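DNA polymerase (Bacillus phage phi29, PDB 1XHX) replicates viral DNA from a protein primer, combining processive strand-displacing synthesis with 3'-5' exonuclease proofreading. Local coordinates at residues A[291-296]-A[316-321]; A[503-508]-A[522-527]. The protein carries 2 engineered substitutions. All coordinates share one frame; numbering follows the deposited sequence.

Both contacts lie in the region responsible for initiation, polymerization and pyrophosphorolysis, but in different sheets. Contact 1 comes first along the chain and closes before contact 2 opens. It joins strand 283-294 to the loop that precedes strand 324-329. Contact 2 pairs strand 499-509 with strand 523-530. The centres are about 41 Å apart and the nearest atoms about 26 Å, so the two do not touch. Contact 1 probably belongs to the TPR1 insertion of protein-primed family B polymerases. Contact 2 belongs to the palm, near residues implicated in primer-template binding. They join separate beta elements of the polymerization region, their centres about 32 Å and 29 Å from the centre of the chain.

Contact 1: residues A[291-296]-A[316-321]; sequences EFELKE and LKSSGG
Phe-292 and Ser-319 are joined by two hydrogen bonds. Phe-292 N donates to Ser-319 OG at 2.9 Å, and Ser-319 N returns a bond to Phe-292 O at 3.2 Å. Two residues further along, Leu-294 N donates to Lys-317 O at 2.7 Å. The two backbone bonds, Ser-319 N to Phe-292 O and Leu-294 N to Lys-317 O, flank a single beta bridge between Glu-293 and Ser-318.

The Phe-292 side chain leaves CB with CG between the backbone N and the carbonyl carbon (chi1 52°). This brings one ring face under the backbone of Ser-319. CD1 meets Ser-319 N and Ser-318 CA. CE1 comes closer to Ser-319 N, at 3.4 Å. CD2 and CE2 lie beneath Ser-319 CB on the same face. That methylene makes a CH-pi contact, 4.0 Å from Ser-319 CB to the centroid of the Phe-292 ring. At the tip, CZ meets Ser-319 N and CA as well as Leu-316 CD1. Leu-316 CB sits at the ring edge, in plane, 3.9 Å from Phe-292 CE1. Tyr-340 adds a second ring, nearly perpendicular to the first.

A water ties the two segments together beyond the ring. It donates to Glu-291 OE2 and accepts from Gly-321 N. Its approach to Ser-319 OG is unusually short, so that link is less certain. The other carboxylate oxygen, Glu-291 OE1, bonds to Asn-344.

Backbone bonds link Glu-291, Glu-293 and Lys-295 to strand 340-356 or the residue just before it. Phe-292 and Leu-294 instead bond to the loop at 316-321. The arrangement is a loop docked along a strand, in a sheet that probably forms part of the TPR1 insertion of protein-primed family B polymerases.

Contact 2: residues A[503-508]-A[522-527]; sequences DIYMKE and TDIKFS
A classic beta bulge, with Thr-522 and Asp-523 both facing Met-506, marks one end of this antiparallel pairing in the palm. Two backbone donors grip Met-506 O: Thr-522 N at 2.7 Å and Asp-523 N at 2.9 Å. The first lies in the carbonyl plane and the second is tilted 27° from it. Met-506 N donates back to Asp-523 O. Ile-504 and Lys-525 form the next hydrogen-bonded pair, each N donating to the other's O.

On the face carrying Met-506, its CG presses on Lys-525 CB at 3.3 Å. The methionine chain bends at chi2 and chi3, which brings SD and CE across Lys-525 CD, the two chains meeting at a slant. On the other face, Ile-524 sits between two neighbours. Its CG2 touches Asp-503 CB at 3.3 Å, and its CD1 reaches Tyr-505 CD2 at 3.8 Å. Asp-503 OD1 lies in the plane of the Phe-526 ring at its edge, 3.3 Å from Phe-526 CD1. Asp-503 OD2 is held by a salt bridge to Arg-491.

Tyr-505 OH bonds to Glu-244, and its ring meets Tyr-521 edge-to-face. Strand 499-509 also pairs with strands 491-496 and 512-515. Ile-504 packs against Ser-487 and Phe-489 of strand 483-489, which sets this pair of palm strands beside the sheet that carries the YCDTD motif.

Contact 1: residues A[291-296]-A[316-321]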
ATOM      1  N   GLU A 291      -6.177  -5.152  33.441  1.00 30.46           N
ATOM      2  CA  GLU A 291      -5.622  -3.825  33.586  1.00 37.76           C
ATOM      3  C   GLU A 291      -4.117  -4.033  33.427  1.00 37.63           C
ATOM      4  O   GLU A 291      -3.606  -5.120  33.712  1.00 32.72           O
ATOM      5  CB  GLU A 291      -5.985  -3.189  34.940  1.00 40.80           C
ATOM      6  CG  GLU A 291      -7.465  -2.866  35.076  1.00 46.30           C
ATOM      7  CD  GLU A 291      -7.872  -2.394  36.469  1.00 52.05           C
ATOM      8  OE1 GLU A 291      -8.188  -3.243  37.331  1.00 53.00           O
ATOM      9  OE2 GLU A 291      -7.870  -1.167  36.702  1.00 49.51           O
ATOM     10  N   PHE A 292      -3.402  -3.002  32.998  1.00 38.09           N
ATOM     11  CA  PHE A 292      -1.966  -3.146  32.818  1.00 36.85           C
ATOM     12  C   PHE A 292      -1.194  -1.873  33.142  1.00 36.08           C
ATOM     13  O   PHE A 292      -1.746  -0.771  33.111  1.00 36.49           O
ATOM     14  CB  PHE A 292      -1.670  -3.623  31.386  1.00 28.00           C
ATOM     15  CG  PHE A 292      -2.322  -2.784  30.325  1.00 28.78           C
ATOM     16  CD1 PHE A 292      -1.750  -1.588  29.917  1.00 27.50           C
ATOM     17  CD2 PHE A 292      -3.516  -3.185  29.746  1.00 26.21           C
ATOM     18  CE1 PHE A 292      -2.361  -0.794  28.956  1.00 35.00           C
ATOM     19  CE2 PHE A 292      -4.137  -2.401  28.784  1.00 35.20           C
ATOM     20  CZ  PHE A 292      -3.556  -1.202  28.383  1.00 34.26           C
ATOM     21  N   GLU A 293       0.086  -2.043  33.462  1.00 34.71           N
ATOM     22  CA  GLU A 293       0.960  -0.932  33.813  1.00 36.14           C
ATOM     23  C   GLU A 293       2.328  -1.169  33.172  1.00 32.69           C
ATOM     24  O   GLU A 293       2.948  -2.197  33.407  1.00 37.51           O
ATOM     25  CB  GLU A 293       1.097  -0.866  35.333  1.00 43.47           C
ATOM     26  CG  GLU A 293       1.469   0.495  35.901  1.00 63.74           C
ATOM     27  CD  GLU A 293       0.433   1.564  35.594  1.00 73.27           C
ATOM     28  OE1 GLU A 293      -0.779   1.253  35.609  1.00 76.23           O
ATOM     29  OE2 GLU A 293       0.830   2.722  35.350  1.00 81.31           O
ATOM     30  N   LEU A 294       2.797  -0.219  32.366  1.00 32.53           N
ATOM     31  CA  LEU A 294       4.085  -0.353  31.690  1.00 32.45           C
ATOM     32  C   LEU A 294       5.242  -0.508  32.662  1.00 34.37           C
ATOM     33  O   LEU A 294       5.404   0.301  33.574  1.00 37.90           O
ATOM     34  CB  LEU A 294       4.337   0.857  30.788  1.00 33.82           C
ATOM     35  CG  LEU A 294       5.644   0.862  29.982  1.00 35.49           C
ATOM     36  CD1 LEU A 294       5.701  -0.361  29.085  1.00 36.32           C
ATOM     37  CD2 LEU A 294       5.721   2.129  29.137  1.00 36.36           C
ATOM     38  N   LYS A 295       6.046  -1.550  32.466  1.00 32.52           N
ATOM     39  CA  LYS A 295       7.196  -1.801  33.333  1.00 39.32           C
ATOM     40  C   LYS A 295       8.273  -0.762  33.075  1.00 43.55           C
ATOM     41  O   LYS A 295       8.459  -0.318  31.948  1.00 47.67           O
ATOM     42  CB  LYS A 295       7.768  -3.201  33.084  1.00 41.03           C
ATOM     43  CG  LYS A 295       6.881  -4.345  33.563  1.00 35.96           C
ATOM     44  CD  LYS A 295       7.476  -5.692  33.175  1.00 39.46           C
ATOM     45  CE  LYS A 295       6.725  -6.842  33.826  1.00 42.74           C
ATOM     46  NZ  LYS A 295       7.170  -8.164  33.319  1.00 48.73           N
ATOM     47  N   GLU A 296       8.984  -0.381  34.127  1.00 48.25           N
ATOM     48  CA  GLU A 296      10.036   0.621  34.026  1.00 48.25           C
ATOM     49  C   GLU A 296      11.097   0.245  32.997  1.00 44.05           C
ATOM     50  O   GLU A 296      11.607  -0.874  32.997  1.00 42.22           O
ATOM     51  CB  GLU A 296      10.700   0.826  35.392  1.00 59.03           C
ATOM     52  CG  GLU A 296      11.550   2.088  35.476  1.00 76.08           C
ATOM     53  CD  GLU A 296      10.713   3.359  35.532  1.00 82.38           C
ATOM     54  OE1 GLU A 296       9.577   3.355  35.004  1.00 88.13           O
ATOM     55  OE2 GLU A 296      11.199   4.364  36.095  1.00 82.74           O
ATOM     56  N   LEU A 316      -0.380   2.690  24.783  1.00 45.55           N
ATOM     57  CA  LEU A 316      -0.697   2.909  26.190  1.00 46.06           C
ATOM     58  C   LEU A 316       0.339   2.507  27.241  1.00 47.42           C
ATOM     59  O   LEU A 316       0.945   1.435  27.172  1.00 44.92           O
ATOM     60  CB  LEU A 316      -2.019   2.211  26.506  1.00 45.50           C
ATOM     61  CG  LEU A 316      -3.167   2.567  25.557  1.00 45.58           C
ATOM     62  CD1 LEU A 316      -4.402   1.768  25.920  1.00 35.85           C
ATOM     63  CD2 LEU A 316      -3.457   4.058  25.637  1.00 48.01           C
ATOM     64  N   LYS A 317       0.518   3.375  28.234  1.00 48.17           N
ATOM     65  CA  LYS A 317       1.451   3.107  29.322  1.00 49.73           C
ATOM     66  C   LYS A 317       0.699   2.377  30.433  1.00 45.03           C
ATOM     67  O   LYS A 317       1.294   1.685  31.260  1.00 41.50           O
ATOM     68  CB  LYS A 317       2.039   4.417  29.855  1.00 57.53           C
ATOM     69  CG  LYS A 317       2.863   5.187  28.827  1.00 71.52           C
ATOM     70  CD  LYS A 317       3.490   6.444  29.426  1.00 82.12           C
ATOM     71  CE  LYS A 317       4.318   7.207  28.396  1.00 85.02           C
ATOM     72  NZ  LYS A 317       4.968   8.414  28.979  1.00 86.03           N
ATOM     73  N   SER A 318      -0.618   2.535  30.442  1.00 42.32           N
ATOM     74  CA  SER A 318      -1.457   1.876  31.434  1.00 43.62           C
ATOM     75  C   SER A 318      -2.907   1.991  31.004  1.00 43.27           C
ATOM     76  O   SER A 318      -3.263   2.894  30.245  1.00 40.59           O
ATOM     77  CB  SER A 318      -1.279   2.515  32.816  1.00 46.30           C
ATOM     78  OG  SER A 318      -2.368   3.364  33.134  1.00 45.16           O
ATOM     79  N   SER A 319      -3.731   1.065  31.487  1.00 41.29           N
ATOM     80  CA  SER A 319      -5.153   1.053  31.173  1.00 38.39           C
ATOM     81  C   SER A 319      -5.849   2.219  31.880  1.00 41.09           C
ATOM     82  O   SER A 319      -7.055   2.438  31.725  1.00 43.68           O
ATOM     83  CB  SER A 319      -5.766  -0.291  31.586  1.00 34.34           C
ATOM     84  OG  SER A 319      -5.250  -0.735  32.832  1.00 38.70           O
ATOM     85  N   GLY A 320      -5.068   2.955  32.662  1.00 39.10           N
ATOM     86  CA  GLY A 320      -5.569   4.120  33.370  1.00 47.73           C
ATOM     87  C   GLY A 320      -6.886   4.018  34.113  1.00 48.71           C
ATOM     88  O   GLY A 320      -7.795   4.815  33.871  1.00 48.70           O
ATOM     89  N   GLY A 321      -6.989   3.047  35.015  1.00 47.68           N
ATOM     90  CA  GLY A 321      -8.202   2.887  35.792  1.00 54.49           C
ATOM     91  C   GLY A 321      -9.287   2.003  35.205  1.00 61.16           C
ATOM     92  O   GLY A 321     -10.037   1.374  35.950  1.00 64.44           O
TER
HETATM   93  O   HOH W   1      -5.852   0.532  34.960  1.00 49.77           O

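Contact 2: residues A[503-508]-A[522-527]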
ATOM      1  N   ASP A 503      19.979  15.103   8.268  1.00 39.81           N
ATOM      2  CA  ASP A 503      21.085  15.531   7.424  1.00 37.96           C
ATOM      3  C   ASP A 503      21.945  14.283   7.318  1.00 35.17           C
ATOM      4  O   ASP A 503      22.758  14.003   8.194  1.00 37.29           O
ATOM      5  CB  ASP A 503      21.901  16.663   8.066  1.00 44.81           C
ATOM      6  CG  ASP A 503      21.332  18.043   7.770  1.00 47.56           C
ATOM      7  OD1 ASP A 503      20.717  18.225   6.695  1.00 49.32           O
ATOM      8  OD2 ASP A 503      21.520  18.955   8.603  1.00 47.77           O
ATOM      9  N   ILE A 504      21.745  13.524   6.250  1.00 39.29           N
ATOM     10  CA  ILE A 504      22.458  12.269   6.041  1.00 36.55           C
ATOM     11  C   ILE A 504      23.871  12.409   5.477  1.00 39.51           C
ATOM     12  O   ILE A 504      24.102  13.165   4.533  1.00 37.86           O
ATOM     13  CB  ILE A 504      21.655  11.362   5.084  1.00 35.87           C
ATOM     14  CG1 ILE A 504      20.196  11.294   5.536  1.00 40.28           C
ATOM     15  CG2 ILE A 504      22.273   9.968   5.002  1.00 32.64           C
ATOM     16  CD1 ILE A 504      19.981  10.537   6.830  1.00 55.95           C
ATOM     17  N   TYR A 505      24.815  11.674   6.057  1.00 35.96           N
ATOM     18  CA  TYR A 505      26.184  11.684   5.561  1.00 35.15           C
ATOM     19  C   TYR A 505      26.176  10.959   4.216  1.00 35.42           C
ATOM     20  O   TYR A 505      25.713   9.821   4.137  1.00 33.60           O
ATOM     21  CB  TYR A 505      27.122  10.924   6.500  1.00 34.28           C
ATOM     22  CG  TYR A 505      27.431  11.613   7.803  1.00 37.20           C
ATOM     23  CD1 TYR A 505      26.784  11.239   8.984  1.00 34.07           C
ATOM     24  CD2 TYR A 505      28.393  12.626   7.867  1.00 33.47           C
ATOM     25  CE1 TYR A 505      27.086  11.855  10.193  1.00 37.22           C
ATOM     26  CE2 TYR A 505      28.700  13.248   9.068  1.00 29.96           C
ATOM     27  CZ  TYR A 505      28.045  12.860  10.228  1.00 41.44           C
ATOM     28  OH  TYR A 505      28.334  13.490  11.416  1.00 44.30           O
ATOM     29  N   MET A 506      26.687  11.607   3.171  1.00 33.15           N
ATOM     30  CA  MET A 506      26.731  10.996   1.842  1.00 36.77           C
ATOM     31  C   MET A 506      28.157  11.011   1.280  1.00 43.26           C
ATOM     32  O   MET A 506      28.921  11.947   1.521  1.00 42.52           O
ATOM     33  CB  MET A 506      25.808  11.754   0.879  1.00 39.54           C
ATOM     34  CG  MET A 506      24.350  11.873   1.317  1.00 38.89           C
ATOM     35  SD  MET A 506      23.490  10.285   1.418  1.00 50.02           S
ATOM     36  CE  MET A 506      23.254   9.899  -0.341  1.00 51.29           C
ATOM     37  N   LYS A 507      28.509   9.971   0.534  1.00 47.25           N
ATOM     38  CA  LYS A 507      29.826   9.882  -0.080  1.00 56.51           C
ATOM     39  C   LYS A 507      29.698   9.501  -1.556  1.00 63.97           C
ATOM     40  O   LYS A 507      28.775   8.783  -1.945  1.00 63.71           O
ATOM     41  CB  LYS A 507      30.696   8.855   0.651  1.00 52.85           C
ATOM     42  CG  LYS A 507      30.181   7.436   0.580  1.00 57.53           C
ATOM     43  CD  LYS A 507      31.133   6.481   1.274  1.00 59.42           C
ATOM     44  CE  LYS A 507      30.604   5.057   1.237  1.00 67.69           C
ATOM     45  NZ  LYS A 507      31.475   4.105   1.987  1.00 74.09           N
ATOM     46  N   GLU A 508      30.626   9.991  -2.372  1.00 74.12           N
ATOM     47  CA  GLU A 508      30.625   9.712  -3.804  1.00 81.53           C
ATOM     48  C   GLU A 508      31.311   8.399  -4.149  1.00 84.29           C
ATOM     49  O   GLU A 508      32.422   8.131  -3.696  1.00 85.30           O
ATOM     50  CB  GLU A 508      31.313  10.847  -4.565  1.00 87.84           C
ATOM     51  CG  GLU A 508      30.506  12.133  -4.635  1.00103.05           C
ATOM     52  CD  GLU A 508      31.238  13.248  -5.371  1.00111.59           C
ATOM     53  OE1 GLU A 508      32.062  12.936  -6.258  1.00113.23           O
ATOM     54  OE2 GLU A 508      30.977  14.437  -5.074  1.00115.80           O
ATOM     55  N   THR A 522      31.404  13.016   1.831  1.00 38.16           N
ATOM     56  CA  THR A 522      31.802  14.212   1.109  1.00 44.84           C
ATOM     57  C   THR A 522      30.673  15.228   1.103  1.00 47.99           C
ATOM     58  O   THR A 522      30.899  16.412   0.851  1.00 48.44           O
ATOM     59  CB  THR A 522      32.162  13.886  -0.351  1.00 48.61           C
ATOM     60  OG1 THR A 522      31.000  13.390  -1.033  1.00 49.46           O
ATOM     61  CG2 THR A 522      33.262  12.833  -0.399  1.00 53.74           C
ATOM     62  N   ASP A 523      29.460  14.760   1.379  1.00 46.28           N
ATOM     63  CA  ASP A 523      28.293  15.632   1.391  1.00 50.64           C
ATOM     64  C   ASP A 523      27.320  15.327   2.511  1.00 49.33           C
ATOM     65  O   ASP A 523      27.428  14.313   3.200  1.00 47.49           O
ATOM     66  CB  ASP A 523      27.541  15.532   0.062  1.00 61.51           C
ATOM     67  CG  ASP A 523      28.084  16.473  -0.988  1.00 68.44           C
ATOM     68  OD1 ASP A 523      27.981  17.703  -0.784  1.00 72.21           O
ATOM     69  OD2 ASP A 523      28.611  15.983  -2.012  1.00 69.86           O
ATOM     70  N   ILE A 524      26.367  16.231   2.678  1.00 49.09           N
ATOM     71  CA  ILE A 524      25.324  16.090   3.678  1.00 51.25           C
ATOM     72  C   ILE A 524      24.013  16.262   2.921  1.00 53.91           C
ATOM     73  O   ILE A 524      23.736  17.334   2.377  1.00 54.28           O
ATOM     74  CB  ILE A 524      25.441  17.167   4.780  1.00 49.44           C
ATOM     75  CG1 ILE A 524      26.727  16.953   5.583  1.00 45.53           C
ATOM     76  CG2 ILE A 524      24.226  17.112   5.701  1.00 41.03           C
ATOM     77  CD1 ILE A 524      26.770  15.650   6.349  1.00 50.04           C
ATOM     78  N   LYS A 525      23.226  15.192   2.867  1.00 52.27           N
ATOM     79  CA  LYS A 525      21.950  15.218   2.167  1.00 52.22           C
ATOM     80  C   LYS A 525      20.792  15.463   3.116  1.00 49.35           C
ATOM     81  O   LYS A 525      20.537  14.664   4.014  1.00 48.82           O
ATOM     82  CB  LYS A 525      21.723  13.900   1.430  1.00 47.60           C
ATOM     83  CG  LYS A 525      20.314  13.725   0.881  1.00 54.77           C
ATOM     84  CD  LYS A 525      20.121  12.295   0.410  1.00 65.60           C
ATOM     85  CE  LYS A 525      18.669  11.991   0.100  1.00 71.20           C
ATOM     86  NZ  LYS A 525      18.495  10.549  -0.238  1.00 72.14           N
ATOM     87  N   PHE A 526      20.094  16.572   2.904  1.00 46.62           N
ATOM     88  CA  PHE A 526      18.947  16.925   3.724  1.00 46.15           C
ATOM     89  C   PHE A 526      17.773  16.031   3.314  1.00 46.98           C
ATOM     90  O   PHE A 526      17.456  15.926   2.128  1.00 49.61           O
ATOM     91  CB  PHE A 526      18.590  18.395   3.500  1.00 44.77           C
ATOM     92  CG  PHE A 526      17.499  18.895   4.397  1.00 48.83           C
ATOM     93  CD1 PHE A 526      17.749  19.156   5.735  1.00 48.29           C
ATOM     94  CD2 PHE A 526      16.220  19.105   3.902  1.00 46.65           C
ATOM     95  CE1 PHE A 526      16.739  19.624   6.572  1.00 53.71           C
ATOM     96  CE2 PHE A 526      15.207  19.573   4.728  1.00 53.33           C
ATOM     97  CZ  PHE A 526      15.467  19.833   6.067  1.00 52.31           C
ATOM     98  N   SER A 527      17.138  15.380   4.287  1.00 44.56           N
ATOM     99  CA  SER A 527      16.012  14.498   3.990  1.00 45.32           C
ATOM    100  C   SER A 527      14.778  14.814   4.828  1.00 43.76           C
ATOM    101  O   SER A 527      14.863  14.935   6.052  1.00 45.02           O
ATOM    102  CB  SER A 527      16.416  13.042   4.202  1.00 43.48           C
ATOM    103  OG  SER A 527      15.363  12.181   3.828  1.00 50.47           O
TER